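Local structure of AHL synthase (Burkholderia glumae, 3P2F) at residues G155-R160 with W176-A181; R25-Q30 with L100-A105. The protein probably catalyses acyl transfer from a fatty acyl carrier protein to S-adenosyl-L-methionine, giving an N-acyl-L-homoserine lactone, the signal molecule of bacterial quorum sensing. The protein carries 3 engineered substitutions. One frame throughout, in Å; residues are numbered along the deposited sequence.

Contact 1: G155-R160 with W176-A181; sequences GVHAHR and WIDIDA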
ATOM      1  N   GLY A 155       9.287 -12.332  -2.500  1.00 18.51           N
ATOM      2  CA  GLY A 155       8.637 -13.502  -3.058  1.00 17.05           C
ATOM      3  C   GLY A 155       7.164 -13.421  -3.406  1.00 16.27           C
ATOM      4  O   GLY A 155       6.571 -14.440  -3.753  1.00 16.77           O
ATOM      5  N   VAL A 156       6.548 -12.247  -3.308  1.00 15.26           N
ATOM      6  CA  VAL A 156       5.134 -12.159  -3.659  1.00 15.26           C
ATOM      7  C   VAL A 156       4.997 -12.189  -5.181  1.00 15.57           C
ATOM      8  O   VAL A 156       5.940 -11.884  -5.911  1.00 14.09           O
ATOM      9  CB  VAL A 156       4.462 -10.860  -3.126  1.00 15.29           C
ATOM     10  CG1 VAL A 156       4.573 -10.797  -1.616  1.00 12.80           C
ATOM     11  CG2 VAL A 156       5.093  -9.633  -3.768  1.00 13.49           C
ATOM     12  N   HIS A 157       3.822 -12.578  -5.652  1.00 17.28           N
ATOM     13  CA  HIS A 157       3.555 -12.630  -7.079  1.00 16.70           C
ATOM     14  C   HIS A 157       3.212 -11.222  -7.575  1.00 16.72           C
ATOM     15  O   HIS A 157       2.044 -10.863  -7.695  1.00 17.96           O
ATOM     16  CB  HIS A 157       2.388 -13.584  -7.355  1.00 15.53           C
ATOM     17  CG  HIS A 157       2.068 -13.758  -8.808  1.00 13.80           C
ATOM     18  ND1 HIS A 157       2.737 -13.083  -9.808  1.00 15.65           N
ATOM     19  CD2 HIS A 157       1.145 -14.528  -9.429  1.00 12.65           C
ATOM     20  CE1 HIS A 157       2.240 -13.431 -10.981  1.00 14.46           C
ATOM     21  NE2 HIS A 157       1.273 -14.307 -10.779  1.00 14.17           N
ATOM     22  N   ALA A 158       4.238 -10.421  -7.829  1.00 18.10           N
ATOM     23  CA  ALA A 158       4.041  -9.069  -8.343  1.00 18.98           C
ATOM     24  C   ALA A 158       4.342  -9.081  -9.842  1.00 18.38           C
ATOM     25  O   ALA A 158       5.238  -9.799 -10.295  1.00 18.84           O
ATOM     26  CB  ALA A 158       4.972  -8.093  -7.641  1.00 19.49           C
ATOM     27  N   HIS A 159       3.577  -8.308 -10.604  1.00 17.34           N
ATOM     28  CA  HIS A 159       3.778  -8.194 -12.048  1.00 17.53           C
ATOM     29  C   HIS A 159       3.293  -6.808 -12.480  1.00 18.32           C
ATOM     30  O   HIS A 159       2.411  -6.227 -11.852  1.00 16.46           O
ATOM     31  CB  HIS A 159       3.040  -9.310 -12.809  1.00 17.12           C
ATOM     32  CG  HIS A 159       1.561  -9.354 -12.568  1.00 18.70           C
ATOM     33  ND1 HIS A 159       1.008  -9.841 -11.402  1.00 21.01           N
ATOM     34  CD2 HIS A 159       0.519  -9.018 -13.363  1.00 17.46           C
ATOM     35  CE1 HIS A 159      -0.310  -9.807 -11.493  1.00 17.69           C
ATOM     36  NE2 HIS A 159      -0.633  -9.312 -12.674  1.00 17.08           N
ATOM     37  N   ARG A 160       3.873  -6.281 -13.550  1.00 17.66           N
ATOM     38  CA  ARG A 160       3.541  -4.941 -14.016  1.00 17.98           C
ATOM     39  C   ARG A 160       2.203  -4.741 -14.711  1.00 17.96           C
ATOM     40  O   ARG A 160       1.743  -5.594 -15.472  1.00 19.17           O
ATOM     41  CB  ARG A 160       4.667  -4.433 -14.918  1.00 18.31           C
ATOM     42  CG  ARG A 160       5.987  -4.342 -14.182  1.00 16.87           C
ATOM     43  CD  ARG A 160       7.125  -3.880 -15.063  1.00 13.26           C
ATOM     44  NE  ARG A 160       8.277  -3.578 -14.226  1.00 17.56           N
ATOM     45  CZ  ARG A 160       9.452  -3.143 -14.671  1.00 19.03           C
ATOM     46  NH1 ARG A 160       9.652  -2.951 -15.975  1.00 18.36           N
ATOM     47  NH2 ARG A 160      10.427  -2.905 -13.803  1.00 14.85           N
ATOM     48  N   TRP A 176       1.001  -4.648  -9.976  1.00 20.98           N
ATOM     49  CA  TRP A 176      -0.030  -5.533  -9.461  1.00 20.01           C
ATOM     50  C   TRP A 176       0.615  -6.504  -8.496  1.00 18.61           C
ATOM     51  O   TRP A 176       1.812  -6.771  -8.574  1.00 19.28           O
ATOM     52  CB  TRP A 176      -0.661  -6.358 -10.584  1.00 20.36           C
ATOM     53  CG  TRP A 176      -2.029  -5.927 -10.980  1.00 24.20           C
ATOM     54  CD1 TRP A 176      -3.107  -5.722 -10.156  1.00 25.54           C
ATOM     55  CD2 TRP A 176      -2.489  -5.693 -12.306  1.00 23.76           C
ATOM     56  NE1 TRP A 176      -4.210  -5.377 -10.894  1.00 24.13           N
ATOM     57  CE2 TRP A 176      -3.859  -5.351 -12.220  1.00 26.55           C
ATOM     58  CE3 TRP A 176      -1.879  -5.742 -13.561  1.00 20.55           C
ATOM     59  CZ2 TRP A 176      -4.628  -5.060 -13.341  1.00 25.33           C
ATOM     60  CZ3 TRP A 176      -2.639  -5.453 -14.674  1.00 29.16           C
ATOM     61  CH2 TRP A 176      -4.004  -5.116 -14.558  1.00 29.48           C
ATOM     62  N   ILE A 177      -0.199  -7.019  -7.590  1.00 16.73           N
ATOM     63  CA  ILE A 177       0.214  -8.028  -6.638  1.00 16.94           C
ATOM     64  C   ILE A 177      -0.981  -8.970  -6.581  1.00 17.82           C
ATOM     65  O   ILE A 177      -2.078  -8.558  -6.189  1.00 15.20           O
ATOM     66  CB  ILE A 177       0.451  -7.466  -5.226  1.00 17.31           C
ATOM     67  CG1 ILE A 177       1.734  -6.637  -5.187  1.00 15.26           C
ATOM     68  CG2 ILE A 177       0.558  -8.619  -4.225  1.00 17.32           C
ATOM     69  CD1 ILE A 177       1.969  -5.978  -3.838  1.00 17.56           C
ATOM     70  N   ASP A 178      -0.791 -10.215  -7.009  1.00 17.53           N
ATOM     71  CA  ASP A 178      -1.887 -11.176  -6.958  1.00 17.66           C
ATOM     72  C   ASP A 178      -1.933 -11.784  -5.569  1.00 17.65           C
ATOM     73  O   ASP A 178      -0.905 -12.159  -5.008  1.00 15.72           O
ATOM     74  CB  ASP A 178      -1.703 -12.295  -7.988  1.00 17.75           C
ATOM     75  CG  ASP A 178      -1.982 -11.836  -9.412  1.00 22.43           C
ATOM     76  OD1 ASP A 178      -2.311 -10.640  -9.602  1.00 21.94           O
ATOM     77  OD2 ASP A 178      -1.875 -12.672 -10.339  1.00 21.47           O
ATOM     78  N   ILE A 179      -3.127 -11.868  -5.003  1.00 17.69           N
ATOM     79  CA  ILE A 179      -3.264 -12.468  -3.689  1.00 18.01           C
ATOM     80  C   ILE A 179      -3.571 -13.950  -3.908  1.00 17.99           C
ATOM     81  O   ILE A 179      -4.699 -14.410  -3.743  1.00 16.28           O
ATOM     82  CB  ILE A 179      -4.380 -11.780  -2.882  1.00 17.90           C
ATOM     83  CG1 ILE A 179      -4.053 -10.285  -2.748  1.00 17.32           C
ATOM     84  CG2 ILE A 179      -4.504 -12.427  -1.506  1.00 17.85           C
ATOM     85  CD1 ILE A 179      -5.164  -9.459  -2.126  1.00 20.34           C
ATOM     86  N   ASP A 180      -2.535 -14.683  -4.300  1.00 18.41           N
ATOM     87  CA  ASP A 180      -2.646 -16.108  -4.567  1.00 18.48           C
ATOM     88  C   ASP A 180      -1.806 -16.930  -3.590  1.00 18.90           C
ATOM     89  O   ASP A 180      -1.306 -16.411  -2.591  1.00 19.24           O
ATOM     90  CB  ASP A 180      -2.204 -16.403  -6.007  1.00 18.00           C
ATOM     91  CG  ASP A 180      -0.804 -15.864  -6.322  1.00 20.53           C
ATOM     92  OD1 ASP A 180      -0.055 -15.492  -5.383  1.00 17.20           O
ATOM     93  OD2 ASP A 180      -0.451 -15.821  -7.520  1.00 19.70           O
ATOM     94  N   ALA A 181      -1.643 -18.214  -3.895  1.00 18.67           N
ATOM     95  CA  ALA A 181      -0.879 -19.107  -3.041  1.00 20.10           C
ATOM     96  C   ALA A 181       0.554 -18.626  -2.847  1.00 20.99           C
ATOM     97  O   ALA A 181       1.086 -18.672  -1.737  1.00 23.26           O
ATOM     98  CB  ALA A 181      -0.884 -20.511  -3.624  1.00 20.74           C
TER

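Contact 2: R25-Q30 with L100-A105; sequences RVFVEQ and LSRFAA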
ATOM      1  N   ARG A  25       7.457  13.192   7.059  1.00 23.46           N
ATOM      2  CA  ARG A  25       8.888  12.902   7.150  1.00 25.08           C
ATOM      3  C   ARG A  25       9.375  11.961   6.047  1.00 24.38           C
ATOM      4  O   ARG A  25      10.482  12.126   5.531  1.00 24.39           O
ATOM      5  CB  ARG A  25       9.224  12.292   8.518  1.00 27.51           C
ATOM      6  CG  ARG A  25       9.299  13.298   9.677  1.00 33.52           C
ATOM      7  CD  ARG A  25       9.430  12.584  11.023  1.00 37.00           C
ATOM      8  NE  ARG A  25       8.127  12.311  11.628  1.00 42.76           N
ATOM      9  CZ  ARG A  25       7.873  11.289  12.442  1.00 43.27           C
ATOM     10  NH1 ARG A  25       8.833  10.430  12.754  1.00 45.28           N
ATOM     11  NH2 ARG A  25       6.659  11.128  12.949  1.00 44.07           N
ATOM     12  N   VAL A  26       8.551  10.980   5.680  1.00 22.01           N
ATOM     13  CA  VAL A  26       8.938  10.019   4.646  1.00 20.72           C
ATOM     14  C   VAL A  26       8.743  10.506   3.208  1.00 21.81           C
ATOM     15  O   VAL A  26       9.696  10.566   2.432  1.00 20.46           O
ATOM     16  CB  VAL A  26       8.170   8.666   4.800  1.00 19.64           C
ATOM     17  CG1 VAL A  26       8.491   7.749   3.624  1.00 17.38           C
ATOM     18  CG2 VAL A  26       8.561   7.972   6.102  1.00 16.01           C
ATOM     19  N   PHE A  27       7.506  10.853   2.863  1.00 22.15           N
ATOM     20  CA  PHE A  27       7.175  11.292   1.520  1.00 22.01           C
ATOM     21  C   PHE A  27       7.571  12.723   1.179  1.00 23.97           C
ATOM     22  O   PHE A  27       7.800  13.043   0.014  1.00 23.36           O
ATOM     23  CB  PHE A  27       5.681  11.056   1.273  1.00 22.46           C
ATOM     24  CG  PHE A  27       5.287   9.602   1.371  1.00 20.33           C
ATOM     25  CD1 PHE A  27       5.651   8.701   0.371  1.00 19.83           C
ATOM     26  CD2 PHE A  27       4.634   9.119   2.495  1.00 19.58           C
ATOM     27  CE1 PHE A  27       5.373   7.339   0.494  1.00 19.56           C
ATOM     28  CE2 PHE A  27       4.351   7.757   2.631  1.00 19.56           C
ATOM     29  CZ  PHE A  27       4.726   6.865   1.624  1.00 19.41           C
ATOM     30  N   VAL A  28       7.677  13.587   2.180  1.00 24.85           N
ATOM     31  CA  VAL A  28       8.068  14.962   1.900  1.00 26.34           C
ATOM     32  C   VAL A  28       9.561  15.234   2.092  1.00 26.50           C
ATOM     33  O   VAL A  28      10.248  15.598   1.142  1.00 27.52           O
ATOM     34  CB  VAL A  28       7.260  15.960   2.746  1.00 26.50           C
ATOM     35  CG1 VAL A  28       7.792  17.370   2.539  1.00 25.54           C
ATOM     36  CG2 VAL A  28       5.792  15.898   2.344  1.00 25.88           C
ATOM     37  N   GLU A  29      10.061  15.051   3.309  1.00 27.58           N
ATOM     38  CA  GLU A  29      11.467  15.303   3.609  1.00 28.60           C
ATOM     39  C   GLU A  29      12.418  14.325   2.922  1.00 28.82           C
ATOM     40  O   GLU A  29      13.316  14.739   2.193  1.00 29.44           O
ATOM     41  CB  GLU A  29      11.701  15.250   5.121  1.00 29.82           C
ATOM     42  CG  GLU A  29      10.722  16.089   5.926  1.00 35.18           C
ATOM     43  CD  GLU A  29      10.986  16.031   7.424  1.00 37.05           C
ATOM     44  OE1 GLU A  29      11.350  14.945   7.929  1.00 39.46           O
ATOM     45  OE2 GLU A  29      10.817  17.068   8.097  1.00 39.26           O
ATOM     46  N   GLN A  30      12.217  13.032   3.158  1.00 28.60           N
ATOM     47  CA  GLN A  30      13.059  11.989   2.580  1.00 29.39           C
ATOM     48  C   GLN A  30      12.980  11.789   1.066  1.00 29.69           C
ATOM     49  O   GLN A  30      14.009  11.622   0.417  1.00 30.74           O
ATOM     50  CB  GLN A  30      12.766  10.640   3.257  1.00 30.84           C
ATOM     51  CG  GLN A  30      13.444  10.422   4.613  1.00 34.11           C
ATOM     52  CD  GLN A  30      12.894   9.203   5.364  1.00 36.00           C
ATOM     53  OE1 GLN A  30      12.719   8.125   4.788  1.00 33.42           O
ATOM     54  NE2 GLN A  30      12.630   9.375   6.660  1.00 34.19           N
ATOM     55  N   LEU A 100      -3.056  -0.025  -3.359  1.00 16.72           N
ATOM     56  CA  LEU A 100      -2.087   0.106  -2.284  1.00 16.53           C
ATOM     57  C   LEU A 100      -1.321   1.383  -2.587  1.00 16.34           C
ATOM     58  O   LEU A 100      -0.795   1.535  -3.687  1.00 16.05           O
ATOM     59  CB  LEU A 100      -1.131  -1.090  -2.295  1.00 17.97           C
ATOM     60  CG  LEU A 100      -0.232  -1.426  -1.101  1.00 21.60           C
ATOM     61  CD1 LEU A 100       1.217  -1.448  -1.564  1.00 22.27           C
ATOM     62  CD2 LEU A 100      -0.431  -0.435   0.031  1.00 20.97           C
ATOM     63  N   SER A 101      -1.287   2.316  -1.642  1.00 13.72           N
ATOM     64  CA  SER A 101      -0.537   3.553  -1.858  1.00 14.00           C
ATOM     65  C   SER A 101       0.077   4.015  -0.539  1.00 14.07           C
ATOM     66  O   SER A 101      -0.176   3.414   0.505  1.00 13.93           O
ATOM     67  CB  SER A 101      -1.443   4.643  -2.440  1.00 10.31           C
ATOM     68  OG  SER A 101      -2.484   4.993  -1.550  1.00 15.70           O
ATOM     69  N   ARG A 102       0.890   5.066  -0.585  1.00 15.03           N
ATOM     70  CA  ARG A 102       1.510   5.589   0.631  1.00 15.86           C
ATOM     71  C   ARG A 102       2.136   4.456   1.425  1.00 16.69           C
ATOM     72  O   ARG A 102       1.978   4.377   2.643  1.00 16.57           O
ATOM     73  CB  ARG A 102       0.452   6.276   1.490  1.00 15.82           C
ATOM     74  CG  ARG A 102       0.548   7.776   1.533  1.00 21.34           C
ATOM     75  CD  ARG A 102       0.821   8.340   0.170  1.00 22.63           C
ATOM     76  NE  ARG A 102       0.741   9.793   0.157  1.00 22.33           N
ATOM     77  CZ  ARG A 102       0.595  10.500  -0.955  1.00 22.88           C
ATOM     78  NH1 ARG A 102       0.521   9.876  -2.122  1.00 22.02           N
ATOM     79  NH2 ARG A 102       0.495  11.820  -0.900  1.00 24.51           N
ATOM     80  N   PHE A 103       2.843   3.576   0.727  1.00 17.44           N
ATOM     81  CA  PHE A 103       3.471   2.430   1.361  1.00 17.58           C
ATOM     82  C   PHE A 103       4.927   2.742   1.700  1.00 19.16           C
ATOM     83  O   PHE A 103       5.700   3.137   0.828  1.00 17.65           O
ATOM     84  CB  PHE A 103       3.399   1.229   0.422  1.00 18.24           C
ATOM     85  CG  PHE A 103       3.923  -0.040   1.020  1.00 19.64           C
ATOM     86  CD1 PHE A 103       3.155  -0.766   1.922  1.00 19.26           C
ATOM     87  CD2 PHE A 103       5.189  -0.514   0.676  1.00 19.70           C
ATOM     88  CE1 PHE A 103       3.635  -1.956   2.480  1.00 20.45           C
ATOM     89  CE2 PHE A 103       5.681  -1.700   1.225  1.00 22.73           C
ATOM     90  CZ  PHE A 103       4.899  -2.424   2.131  1.00 21.70           C
ATOM     91  N   ALA A 104       5.293   2.557   2.967  1.00 19.77           N
ATOM     92  CA  ALA A 104       6.655   2.832   3.415  1.00 21.53           C
ATOM     93  C   ALA A 104       7.039   2.104   4.705  1.00 22.09           C
ATOM     94  O   ALA A 104       6.182   1.742   5.511  1.00 21.28           O
ATOM     95  CB  ALA A 104       6.842   4.337   3.603  1.00 20.67           C
ATOM     96  N   ALA A 105       8.340   1.894   4.884  1.00 22.71           N
ATOM     97  CA  ALA A 105       8.869   1.243   6.078  1.00 23.43           C
ATOM     98  C   ALA A 105      10.242   1.842   6.354  1.00 25.33           C
ATOM     99  O   ALA A 105      11.080   1.927   5.457  1.00 24.77           O
ATOM    100  CB  ALA A 105       8.980  -0.263   5.863  1.00 23.12           C
TER

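Contact 1: G155-R160 with W176-A181
Three backbone hydrogen bonds join His-157 and His-159 to Trp-176 and Asp-178, making strand 158-160 an antiparallel edge partner of the end of strand 170-178. His-159 and Trp-176 form the hydrogen-bonded pair: Trp-176 N gives to His-159 O over 2.8 Å, and His-159 N gives back to Trp-176 O over 3.1 Å. Asp-178 N reaches His-157 O at 3.0 Å. Between these bonds lies the non-hydrogen-bonded pair Ala-158 and Ile-177, where Ala-158 CA approaches Trp-176 O to 3.2 Å in a CA-H...O contact.

The apolar part of the contact differs between the two faces of the sheet. Ala-158 CB meets Ile-177 CG1 only loosely, at 4.3 Å. On the other face the His-159 ring, with CG held between the backbone N and the carbonyl carbon (chi1 58°), lies over the root of the tryptophan: Trp-176 CB is 3.7 Å from the imidazole centroid, a CH-pi contact. The five-membered ring of the indole is tilted only 23° from the imidazole but slid aside, so the rings barely overlap.

Charge gathers beyond the pairing. The Asp-178 carboxyl carbon sits 4.1 Å above the His-157 ring plane, toward its rim, and the Asp-180 carboxylate also lies near this ring, though the atomic detail there is doubtful. Both aspartates have firmer partners: Asp-178 OD1 accepts from Gln-138 NE2, and Asp-180 OD1 caps helix 181-186 through Thr-183 N. Even so, two carboxylates this near the imidazoles may favour their protonation, whichever ring nitrogens face them.

Contact 2: R25-Q30 with L100-A105
Phe-27, near the end of helix 13-30, packs onto the broken strand 97-105 in the alpha/beta fold of the acetyltransferase clan. The strand turns a corner at Arg-102, and helix residues 25-30 pass the part beyond it, 103-105, almost at a right angle (86°), with the axes 9.9 Å apart. A wider, pi-type turn, marked by the bond from Gln-30 N to Arg-25 O, ends the helix.

From the helix backbone, CB of Phe-27 leads toward the strand, and CG lies anti to the carbonyl carbon (chi1 -61°), which sends the ring into the corner. The ring is then enclosed on its two faces. Val-26 CG1, from the preceding residue, stands 4.1 Å above one face and over its centre; Arg-102 CD lies over the opposite face. Further out, CE2 meets the arginine's aliphatic stem, with CG of Arg-102 4.0 Å away. The guanidinium is too distant for more than a weak cation-pi attraction, and its NH2 is engaged instead by Glu-43 in a salt bridge. A bend at chi2 (43°) carries the arginine chain past the ring.

CZ, at the tip, makes the closest approach. It comes within 3.5 Å of Arg-102 C, right where the backbone turns, and within 3.9 Å of Phe-103 N, which it meets obliquely. Outside the two segments, the ring also touches Cys-67 of the adjoining strand 64-72. The same tip rests on the methyl of Ala-104: Phe-27 CZ and Val-26 CG1 each lie 3.8 Å from Ala-104 CB.

In the fold
From the N terminus, helix 13-30 comes first, and contact 2 sets its last turn against strand 97-105, closing the long loop that includes strands 53-58 and 64-72. Only after that does contact 1 open, so the two are in series: residues 155-160 and 176-181 close a short excursion through strand 165-167. They lie on opposite sides of the chain's centre, their own centres about 21 Å apart. The shared sheet joins them, since strand 138-144 pairs with both 97-105 and 170-178. Helix 120-132 is a second bridge: its Leu-124 touches Phe-103 of contact 2 as well as Val-156 and Ile-177 of contact 1.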